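Local atomic coordinates of catechol 2,3-dioxygenase (Pseudomonas sp. KL28, PDB entry 3HPY), a protein that probably catalyses the iron-dependent ring opening of catechol by molecular oxygen, giving 2-hydroxy-6-oxohexa-2,4-dienoate. Residues 199-204 against 249-254; 225-230 against 268-273; 167-172 against 192-197. All coordinates share one frame; numbering follows the deposited sequence.

Contact 1: 199-204 against 249-254; sequences KVHDIA and GVTRGC. With MCT (4-methylcatechol), chain J.
Val200 and Thr251 meet where the two loops come closest, their side chains crossing at about a right angle. Val200 CB lies 4.1 Å from Thr251 CB, and Val200 CG1 comes up beside the same carbon and the carbonyl O of Thr251. Tyr273 and Pro275 also pack on Val200, so this end is buried among carbon. Towards the ligand the direct contact thins out: His201 CE1 only just reaches Thr251 CG2, at 4.5 Å, and 4-methylcatechol takes up the space beyond them. His201, with CG held between its own backbone N and carbonyl carbon (chi1 69°), presents the edge of its ring, and NE2 reaches MCT O4 in the ring plane at 3.2 Å. That hydrogen bond is weak, bent to 132°. From 249-254, Val250 CG1 rests 3.5 Å from MCT C6, while Thr251 OG1 comes to 3.5 Å from MCT C5. These residues belong to the catechol pocket of this extradiol dioxygenase; the His201 ring also meets those of iron ligand His154 and of Trp193, and its side chain lies about 4 Å from the iron at the nearest atoms. No hydrogen bond joins the segments directly; the ligand lies between them, weakly hydrogen-bonded to His201 and in van der Waals contact with Val250 and Thr251. Tyr257 OH hydrogen-bonds it too, so His201 probably supplies a modest part of its hold.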
loop_
_atom_site.group_PDB
_atom_site.type_symbol
_atom_site.label_atom_id
_atom_site.label_comp_id
_atom_site.label_asym_id
_atom_site.label_seq_id
_atom_site.Cartn_x
_atom_site.Cartn_y
_atom_site.Cartn_z
ATOM N N LYS C 199 18.818 10.781 -6.552
ATOM C CA LYS C 199 18.338 9.942 -5.454
ATOM C C LYS C 199 18.663 10.723 -4.171
ATOM O O LYS C 199 19.560 11.570 -4.172
ATOM C CB LYS C 199 19.078 8.593 -5.426
ATOM C CG LYS C 199 18.784 7.656 -6.586
ATOM C CD LYS C 199 19.801 6.520 -6.684
ATOM C CE LYS C 199 19.868 5.699 -5.406
ATOM N NZ LYS C 199 20.992 4.733 -5.406
ATOM N N VAL C 200 17.939 10.452 -3.087
ATOM C CA VAL C 200 18.187 11.131 -1.812
ATOM C C VAL C 200 19.643 10.954 -1.379
ATOM O O VAL C 200 20.211 11.826 -0.728
ATOM C CB VAL C 200 17.248 10.617 -0.700
ATOM C CG1 VAL C 200 15.971 11.427 -0.691
ATOM C CG2 VAL C 200 16.936 9.142 -0.915
ATOM N N HIS C 201 20.236 9.816 -1.728
ATOM C CA HIS C 201 21.651 9.564 -1.449
ATOM C C HIS C 201 22.156 8.239 -2.004
ATOM O O HIS C 201 21.439 7.232 -2.040
ATOM C CB HIS C 201 21.949 9.627 0.047
ATOM C CG HIS C 201 21.348 8.506 0.831
ATOM N ND1 HIS C 201 20.063 8.059 0.614
ATOM C CD2 HIS C 201 21.834 7.775 1.861
ATOM C CE1 HIS C 201 19.781 7.102 1.478
ATOM N NE2 HIS C 201 20.839 6.910 2.248
ATOM N N ASP C 202 23.403 8.251 -2.449
ATOM C CA ASP C 202 24.027 7.053 -2.974
ATOM C C ASP C 202 24.975 6.509 -1.913
ATOM O O ASP C 202 25.372 5.344 -1.955
ATOM C CB ASP C 202 24.769 7.384 -4.268
ATOM C CG ASP C 202 23.812 7.659 -5.419
ATOM O OD1 ASP C 202 23.330 6.688 -6.040
ATOM O OD2 ASP C 202 23.525 8.849 -5.675
ATOM N N ILE C 203 25.313 7.361 -0.949
ATOM C CA ILE C 203 26.209 6.977 0.131
ATOM C C ILE C 203 26.139 8.001 1.262
ATOM O O ILE C 203 25.839 9.181 1.029
ATOM C CB ILE C 203 27.672 6.856 -0.386
ATOM C CG1 ILE C 203 28.551 6.169 0.665
ATOM C CG2 ILE C 203 28.219 8.235 -0.729
ATOM C CD1 ILE C 203 29.913 5.721 0.122
ATOM N N ALA C 204 26.392 7.550 2.490
ATOM C CA ALA C 204 26.366 8.449 3.646
ATOM C C ALA C 204 27.488 8.096 4.608
ATOM O O ALA C 204 27.975 6.969 4.610
ATOM C CB ALA C 204 25.018 8.369 4.364
ATOM N N GLY C 249 13.504 10.574 9.355
ATOM C CA GLY C 249 13.087 11.923 8.964
ATOM C C GLY C 249 14.000 12.244 7.791
ATOM O O GLY C 249 13.606 12.682 6.699
ATOM N N VAL C 250 15.267 11.997 8.082
ATOM C CA VAL C 250 16.362 12.121 7.155
ATOM C C VAL C 250 15.854 11.315 5.984
ATOM O O VAL C 250 15.474 10.157 6.158
ATOM C CB VAL C 250 17.573 11.413 7.753
ATOM C CG1 VAL C 250 18.702 11.312 6.755
ATOM C CG2 VAL C 250 17.982 12.128 9.010
ATOM N N THR C 251 15.795 11.945 4.816
ATOM C CA THR C 251 15.355 11.293 3.592
ATOM C C THR C 251 13.895 10.841 3.523
ATOM O O THR C 251 13.420 10.499 2.442
ATOM C CB THR C 251 16.284 10.094 3.261
ATOM O OG1 THR C 251 15.944 8.958 4.067
ATOM C CG2 THR C 251 17.736 10.481 3.549
ATOM N N ARG C 252 13.175 10.846 4.641
ATOM C CA ARG C 252 11.770 10.424 4.616
ATOM C C ARG C 252 11.671 8.952 4.165
ATOM O O ARG C 252 10.580 8.446 3.911
ATOM C CB ARG C 252 10.956 11.282 3.621
ATOM C CG ARG C 252 11.075 12.834 3.678
ATOM C CD ARG C 252 10.261 13.430 2.493
ATOM N NE ARG C 252 10.111 14.891 2.427
ATOM C CZ ARG C 252 9.433 15.520 1.462
ATOM N NH1 ARG C 252 8.852 14.814 0.492
ATOM N NH2 ARG C 252 9.323 16.847 1.466
ATOM N N GLY C 253 12.809 8.274 4.057
ATOM C CA GLY C 253 12.809 6.886 3.613
ATOM C C GLY C 253 12.388 5.846 4.638
ATOM O O GLY C 253 12.995 5.726 5.704
ATOM N N CYS C 254 11.346 5.083 4.316
ATOM C CA CYS C 254 10.857 4.044 5.215
ATOM C C CYS C 254 11.870 2.927 5.219
ATOM O O CYS C 254 12.474 2.633 4.182
ATOM C CB CYS C 254 9.514 3.530 4.735
ATOM S SG CYS C 254 8.331 4.841 4.627
HETATM C C1 MCT J . 19.429 7.399 7.807
HETATM C C2 MCT J . 20.165 6.205 7.721
HETATM C C3 MCT J . 20.074 5.424 6.546
HETATM O O3 MCT J . 20.769 4.285 6.462
HETATM C C4 MCT J . 19.259 5.834 5.456
HETATM O O4 MCT J . 19.187 5.065 4.334
HETATM C C5 MCT J . 18.517 7.044 5.545
HETATM C C6 MCT J . 18.612 7.821 6.728
HETATM C C MCT J . 19.512 8.230 9.048
#

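Contact 2: 225-230 against 268-273; sequences EQVLRA and TFMGGY
Val227 turns CG1 anti to its backbone N (chi1 177°), which leaves CG2 beside that N and directed at the strand; Met270 answers by setting CG between its own N and carbonyl carbon (chi1 71°). The two groups touch at 4.0 Å, Val227 CG2 against Met270 CG, with the side chains crossing obliquely. Beyond CG the methionine bends twice, at chi2 and again at chi3, and its sulfur swings off the helix: Met270 SD is 5.2 Å from Val227 CG2. One helical turn on, Ala230 CB lies 4.0 Å from Thr268 OG1. This hydroxyl is buried against carbon and has no hydrogen-bonding partner in the model, an awkward place for a polar atom. Helix 224-236 thus lies over one side of strand 265-270, part of the curled mixed sheet of the vicinal oxygen chelate (glyoxalase-like) fold. The strand alternates accordingly: Thr268 and Met270 point to the helix, while Phe269 points away from it and sets its ring against that of His154, which binds the iron together with Glu267, the residue just before the segment. Ile256 of strand 254-259 touches both Val227 and Thr268. The backbones of helix and strand come nearest at Val227 and Phe269, whose CA atoms are 6.7 Å apart. From the helix, Arg229 NE reaches out to a salt bridge with Glu144 of a neighbouring subunit, and Glu225 OE1 hydrogen-bonds to Ser223 OG of that same subunit.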
loop_
_atom_site.group_PDB
_atom_site.type_symbol
_atom_site.label_atom_id
_atom_site.label_comp_id
_atom_site.label_asym_id
_atom_site.label_seq_id
_atom_site.Cartn_x
_atom_site.Cartn_y
_atom_site.Cartn_z
ATOM N N GLU C 225 4.262 -1.690 1.580
ATOM C CA GLU C 225 3.831 -3.049 1.864
ATOM C C GLU C 225 4.994 -4.015 1.666
ATOM O O GLU C 225 5.050 -5.051 2.323
ATOM C CB GLU C 225 2.634 -3.440 0.982
ATOM C CG GLU C 225 1.449 -2.518 1.219
ATOM C CD GLU C 225 0.121 -3.237 1.277
ATOM O OE1 GLU C 225 -0.108 -4.172 0.465
ATOM O OE2 GLU C 225 -0.703 -2.850 2.131
ATOM N N GLN C 226 5.938 -3.693 0.784
ATOM C CA GLN C 226 7.063 -4.608 0.613
ATOM C C GLN C 226 7.962 -4.553 1.849
ATOM O O GLN C 226 8.659 -5.517 2.159
ATOM C CB GLN C 226 7.857 -4.279 -0.645
ATOM C CG GLN C 226 7.202 -4.764 -1.925
ATOM C CD GLN C 226 6.827 -6.227 -1.869
ATOM O OE1 GLN C 226 5.643 -6.574 -1.833
ATOM N NE2 GLN C 226 7.825 -7.096 -1.855
ATOM N N VAL C 227 7.928 -3.433 2.572
ATOM C CA VAL C 227 8.748 -3.304 3.775
ATOM C C VAL C 227 8.189 -4.216 4.865
ATOM O O VAL C 227 8.939 -4.852 5.610
ATOM C CB VAL C 227 8.782 -1.844 4.280
ATOM C CG1 VAL C 227 9.584 -1.750 5.572
ATOM C CG2 VAL C 227 9.437 -0.948 3.222
ATOM N N LEU C 228 6.867 -4.274 4.952
ATOM C CA LEU C 228 6.202 -5.129 5.929
ATOM C C LEU C 228 6.579 -6.578 5.648
ATOM O O LEU C 228 7.012 -7.303 6.534
ATOM C CB LEU C 228 4.695 -4.967 5.814
ATOM C CG LEU C 228 3.870 -5.997 6.590
ATOM C CD1 LEU C 228 4.268 -5.947 8.058
ATOM C CD2 LEU C 228 2.376 -5.700 6.410
ATOM N N ARG C 229 6.417 -6.983 4.397
ATOM C CA ARG C 229 6.738 -8.336 3.981
ATOM C C ARG C 229 8.193 -8.695 4.305
ATOM O O ARG C 229 8.483 -9.838 4.665
ATOM C CB ARG C 229 6.443 -8.436 2.490
ATOM C CG ARG C 229 7.096 -9.561 1.741
ATOM C CD ARG C 229 6.454 -9.621 0.376
ATOM N NE ARG C 229 6.784 -10.856 -0.313
ATOM C CZ ARG C 229 8.011 -11.218 -0.665
ATOM N NH1 ARG C 229 9.057 -10.434 -0.394
ATOM N NH2 ARG C 229 8.196 -12.367 -1.302
ATOM N N ALA C 230 9.098 -7.721 4.162
ATOM C CA ALA C 230 10.514 -7.942 4.477
ATOM C C ALA C 230 10.560 -8.292 5.956
ATOM O O ALA C 230 11.238 -9.234 6.359
ATOM C CB ALA C 230 11.333 -6.675 4.214
ATOM N N THR C 268 16.635 -2.552 4.256
ATOM C CA THR C 268 15.685 -2.700 3.154
ATOM C C THR C 268 14.800 -1.470 3.285
ATOM O O THR C 268 14.054 -1.344 4.261
ATOM C CB THR C 268 14.753 -3.929 3.294
ATOM O OG1 THR C 268 14.123 -3.903 4.581
ATOM C CG2 THR C 268 15.510 -5.217 3.110
ATOM N N PHE C 269 14.889 -0.544 2.340
ATOM C CA PHE C 269 14.039 0.639 2.429
ATOM C C PHE C 269 13.476 1.058 1.077
ATOM O O PHE C 269 13.806 0.471 0.043
ATOM C CB PHE C 269 14.808 1.813 3.043
ATOM C CG PHE C 269 15.482 2.691 2.036
ATOM C CD1 PHE C 269 16.545 2.216 1.288
ATOM C CD2 PHE C 269 15.016 3.984 1.801
ATOM C CE1 PHE C 269 17.138 3.013 0.313
ATOM C CE2 PHE C 269 15.603 4.788 0.827
ATOM C CZ PHE C 269 16.665 4.301 0.083
ATOM N N MET C 270 12.603 2.064 1.108
ATOM C CA MET C 270 12.002 2.623 -0.094
ATOM C C MET C 270 11.472 4.035 0.198
ATOM O O MET C 270 11.273 4.412 1.357
ATOM C CB MET C 270 10.896 1.695 -0.643
ATOM C CG MET C 270 9.616 1.595 0.153
ATOM S SD MET C 270 8.582 3.061 -0.035
ATOM C CE MET C 270 8.299 3.058 -1.804
ATOM N N GLY C 271 11.285 4.828 -0.853
ATOM C CA GLY C 271 10.791 6.183 -0.670
ATOM C C GLY C 271 11.854 7.271 -0.631
ATOM O O GLY C 271 13.028 7.031 -0.913
ATOM N N GLY C 272 11.429 8.474 -0.270
ATOM C CA GLY C 272 12.344 9.594 -0.209
ATOM C C GLY C 272 11.967 10.552 -1.309
ATOM O O GLY C 272 11.213 10.187 -2.211
ATOM N N TYR C 273 12.476 11.776 -1.241
ATOM C CA TYR C 273 12.158 12.763 -2.257
ATOM C C TYR C 273 13.106 12.673 -3.437
ATOM O O TYR C 273 13.850 11.702 -3.567
ATOM C CB TYR C 273 12.148 14.169 -1.652
ATOM C CG TYR C 273 13.333 14.505 -0.783
ATOM C CD1 TYR C 273 14.463 15.134 -1.317
ATOM C CD2 TYR C 273 13.335 14.187 0.577
ATOM C CE1 TYR C 273 15.564 15.435 -0.519
ATOM C CE2 TYR C 273 14.430 14.484 1.385
ATOM C CZ TYR C 273 15.542 15.108 0.828
ATOM O OH TYR C 273 16.640 15.397 1.611
#

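Contact 3: 167-172 against 192-197; sequences KIFTEV and IWLSCS. With MCT (4-methylcatechol), chain J.
Ser195 OG is gripped twice: it accepts the backbone N-H of Ser197 at 3.1 Å with an angle of 151°, and it is hydrogen-bonded to Lys199 O as well. The first bond makes an ST turn, which bends the chain as strand 189-195 runs out. Since a carbonyl can only accept, the hydroxyl donates to Lys199 O and accepts from Ser197 N. Just beyond, Asp202 OD2 holds both Cys196 N and Ser197 OG, so the turn is tied to the next loop by side-chain and backbone bonds alike. One residue back, Leu194 carries the contact with the helix. Its CG stands anti to the carbonyl carbon (chi1 -47°), and the two methyls divide the work. Leu194 CD1 presses into the root of Phe169, 3.5 Å from CB and 3.6 Å from CG, meeting the ring obliquely; Leu194 CD2 reaches Thr170 CG2 at 4.1 Å. In both cases the side chains cross at about a right angle. Helix 162-171 is thereby packed against the sheet of a glyoxalase-type (vicinal oxygen chelate) fold, and strand 189-195 shows the usual alternation: Leu194 faces the helix, while Trp193 points the opposite way, into the catechol pocket. There the indole meets 4-methylcatechol obliquely, Trp193 CZ2 being 3.6 Å from the ligand methyl C and Trp193 NE1 an equal 3.6 Å from MCT C6. Phe169 continues the apolar cluster, stacking edge-to-face with Phe175 and meeting the ring of Phe205. Thr170 OG1, on the other branch from the methyl that touches Leu194, makes a weak hydrogen bond back to Gln166 O.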
loop_
_atom_site.group_PDB
_atom_site.type_symbol
_atom_site.label_atom_id
_atom_site.label_comp_id
_atom_site.label_asym_id
_atom_site.label_seq_id
_atom_site.Cartn_x
_atom_site.Cartn_y
_atom_site.Cartn_z
ATOM N N LYS C 167 34.575 16.700 1.152
ATOM C CA LYS C 167 35.317 17.460 0.152
ATOM C C LYS C 167 35.671 16.618 -1.063
ATOM O O LYS C 167 35.474 17.041 -2.201
ATOM C CB LYS C 167 36.611 18.032 0.748
ATOM C CG LYS C 167 36.413 19.021 1.883
ATOM C CD LYS C 167 37.734 19.705 2.295
ATOM C CE LYS C 167 38.640 18.818 3.171
ATOM N NZ LYS C 167 39.333 17.711 2.433
ATOM N N ILE C 168 36.202 15.426 -0.826
ATOM C CA ILE C 168 36.583 14.554 -1.929
ATOM C C ILE C 168 35.358 14.180 -2.750
ATOM O O ILE C 168 35.397 14.191 -3.987
ATOM C CB ILE C 168 37.244 13.270 -1.421
ATOM C CG1 ILE C 168 38.471 13.618 -0.581
ATOM C CG2 ILE C 168 37.640 12.389 -2.594
ATOM C CD1 ILE C 168 39.032 12.447 0.173
ATOM N N PHE C 169 34.269 13.840 -2.067
ATOM C CA PHE C 169 33.053 13.479 -2.777
ATOM C C PHE C 169 32.426 14.628 -3.552
ATOM O O PHE C 169 32.052 14.446 -4.712
ATOM C CB PHE C 169 32.016 12.872 -1.823
ATOM C CG PHE C 169 32.203 11.403 -1.605
ATOM C CD1 PHE C 169 33.095 10.932 -0.647
ATOM C CD2 PHE C 169 31.547 10.485 -2.419
ATOM C CE1 PHE C 169 33.334 9.565 -0.505
ATOM C CE2 PHE C 169 31.778 9.113 -2.288
ATOM C CZ PHE C 169 32.673 8.650 -1.331
ATOM N N THR C 170 32.310 15.800 -2.929
ATOM C CA THR C 170 31.686 16.942 -3.594
ATOM C C THR C 170 32.612 17.764 -4.488
ATOM O O THR C 170 32.146 18.418 -5.424
ATOM C CB THR C 170 31.001 17.919 -2.581
ATOM O OG1 THR C 170 31.999 18.634 -1.835
ATOM C CG2 THR C 170 30.095 17.155 -1.626
ATOM N N GLU C 171 33.911 17.746 -4.221
ATOM C CA GLU C 171 34.823 18.517 -5.051
ATOM C C GLU C 171 35.555 17.665 -6.083
ATOM O O GLU C 171 36.095 18.195 -7.048
ATOM C CB GLU C 171 35.822 19.274 -4.183
ATOM C CG GLU C 171 35.157 20.250 -3.233
ATOM C CD GLU C 171 36.123 21.257 -2.636
ATOM O OE1 GLU C 171 37.226 20.856 -2.196
ATOM O OE2 GLU C 171 35.772 22.454 -2.596
ATOM N N VAL C 172 35.545 16.348 -5.898
ATOM C CA VAL C 172 36.230 15.463 -6.832
ATOM C C VAL C 172 35.337 14.439 -7.549
ATOM O O VAL C 172 35.437 14.280 -8.765
ATOM C CB VAL C 172 37.371 14.704 -6.122
ATOM C CG1 VAL C 172 38.184 13.915 -7.134
ATOM C CG2 VAL C 172 38.258 15.685 -5.380
ATOM N N ILE C 192 26.424 12.927 7.086
ATOM C CA ILE C 192 26.326 13.509 5.768
ATOM C C ILE C 192 25.734 12.513 4.754
ATOM O O ILE C 192 26.152 11.351 4.700
ATOM C CB ILE C 192 27.766 14.005 5.422
ATOM C CG1 ILE C 192 27.976 15.397 6.024
ATOM C CG2 ILE C 192 28.040 13.953 3.959
ATOM C CD1 ILE C 192 29.384 15.929 5.865
ATOM N N TRP C 193 24.737 12.966 3.986
ATOM C CA TRP C 193 24.071 12.137 2.964
ATOM C C TRP C 193 24.354 12.677 1.558
ATOM O O TRP C 193 23.801 13.695 1.148
ATOM C CB TRP C 193 22.556 12.097 3.215
ATOM C CG TRP C 193 22.198 11.235 4.377
ATOM C CD1 TRP C 193 21.711 9.955 4.336
ATOM C CD2 TRP C 193 22.421 11.535 5.755
ATOM N NE1 TRP C 193 21.630 9.437 5.604
ATOM C CE2 TRP C 193 22.061 10.385 6.496
ATOM C CE3 TRP C 193 22.902 12.661 6.439
ATOM C CZ2 TRP C 193 22.163 10.332 7.894
ATOM C CZ3 TRP C 193 23.006 12.609 7.826
ATOM C CH2 TRP C 193 22.640 11.449 8.537
ATOM N N LEU C 194 25.191 11.965 0.810
ATOM C CA LEU C 194 25.585 12.414 -0.520
ATOM C C LEU C 194 24.912 11.718 -1.715
ATOM O O LEU C 194 24.657 10.513 -1.687
ATOM C CB LEU C 194 27.108 12.276 -0.648
ATOM C CG LEU C 194 27.965 12.819 0.501
ATOM C CD1 LEU C 194 29.369 12.232 0.396
ATOM C CD2 LEU C 194 28.000 14.345 0.470
ATOM N N SER C 195 24.655 12.483 -2.773
ATOM C CA SER C 195 24.054 11.944 -3.990
ATOM C C SER C 195 24.925 12.291 -5.195
ATOM O O SER C 195 25.574 13.330 -5.217
ATOM C CB SER C 195 22.641 12.522 -4.194
ATOM O OG SER C 195 22.058 12.122 -5.435
ATOM N N CYS C 196 24.956 11.402 -6.180
ATOM C CA CYS C 196 25.698 11.637 -7.417
ATOM C C CYS C 196 24.677 11.444 -8.527
ATOM O O CYS C 196 25.017 11.065 -9.650
ATOM C CB CYS C 196 26.841 10.626 -7.571
ATOM S SG CYS C 196 26.352 8.879 -7.586
ATOM N N SER C 197 23.419 11.723 -8.192
ATOM C CA SER C 197 22.292 11.522 -9.100
ATOM C C SER C 197 21.098 12.316 -8.553
ATOM O O SER C 197 21.296 13.364 -7.943
ATOM C CB SER C 197 21.952 10.031 -9.114
ATOM O OG SER C 197 21.563 9.603 -7.808
HETATM C C1 MCT J . 19.429 7.399 7.807
HETATM C C2 MCT J . 20.165 6.205 7.721
HETATM C C3 MCT J . 20.074 5.424 6.546
HETATM O O3 MCT J . 20.769 4.285 6.462
HETATM C C4 MCT J . 19.259 5.834 5.456
HETATM O O4 MCT J . 19.187 5.065 4.334
HETATM C C5 MCT J . 18.517 7.044 5.545
HETATM C C6 MCT J . 18.612 7.821 6.728
HETATM C C MCT J . 19.512 8.230 9.048
#

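All three contacts are buried, but reach different parts of the same mixed sheet. Contact 1 sits nearest the centre of the chain, on the substrate side, where two loops share a ligand. Contacts 2 and 3 each lay a helix against a strand through small apolar patches; with centres about 25 Å apart, they do not touch. Contact 1 joins them: Cys254 N probably hydrogen-bonds to Met270 O of contact 2, while Asp202 and Ile203 both pair with Leu194 of contact 3, forming a classic beta bulge. Contacts 1 and 3 both line the catechol pocket. All three reach neighbouring subunits, the helix of contact 2 by a salt bridge and a hydrogen bond.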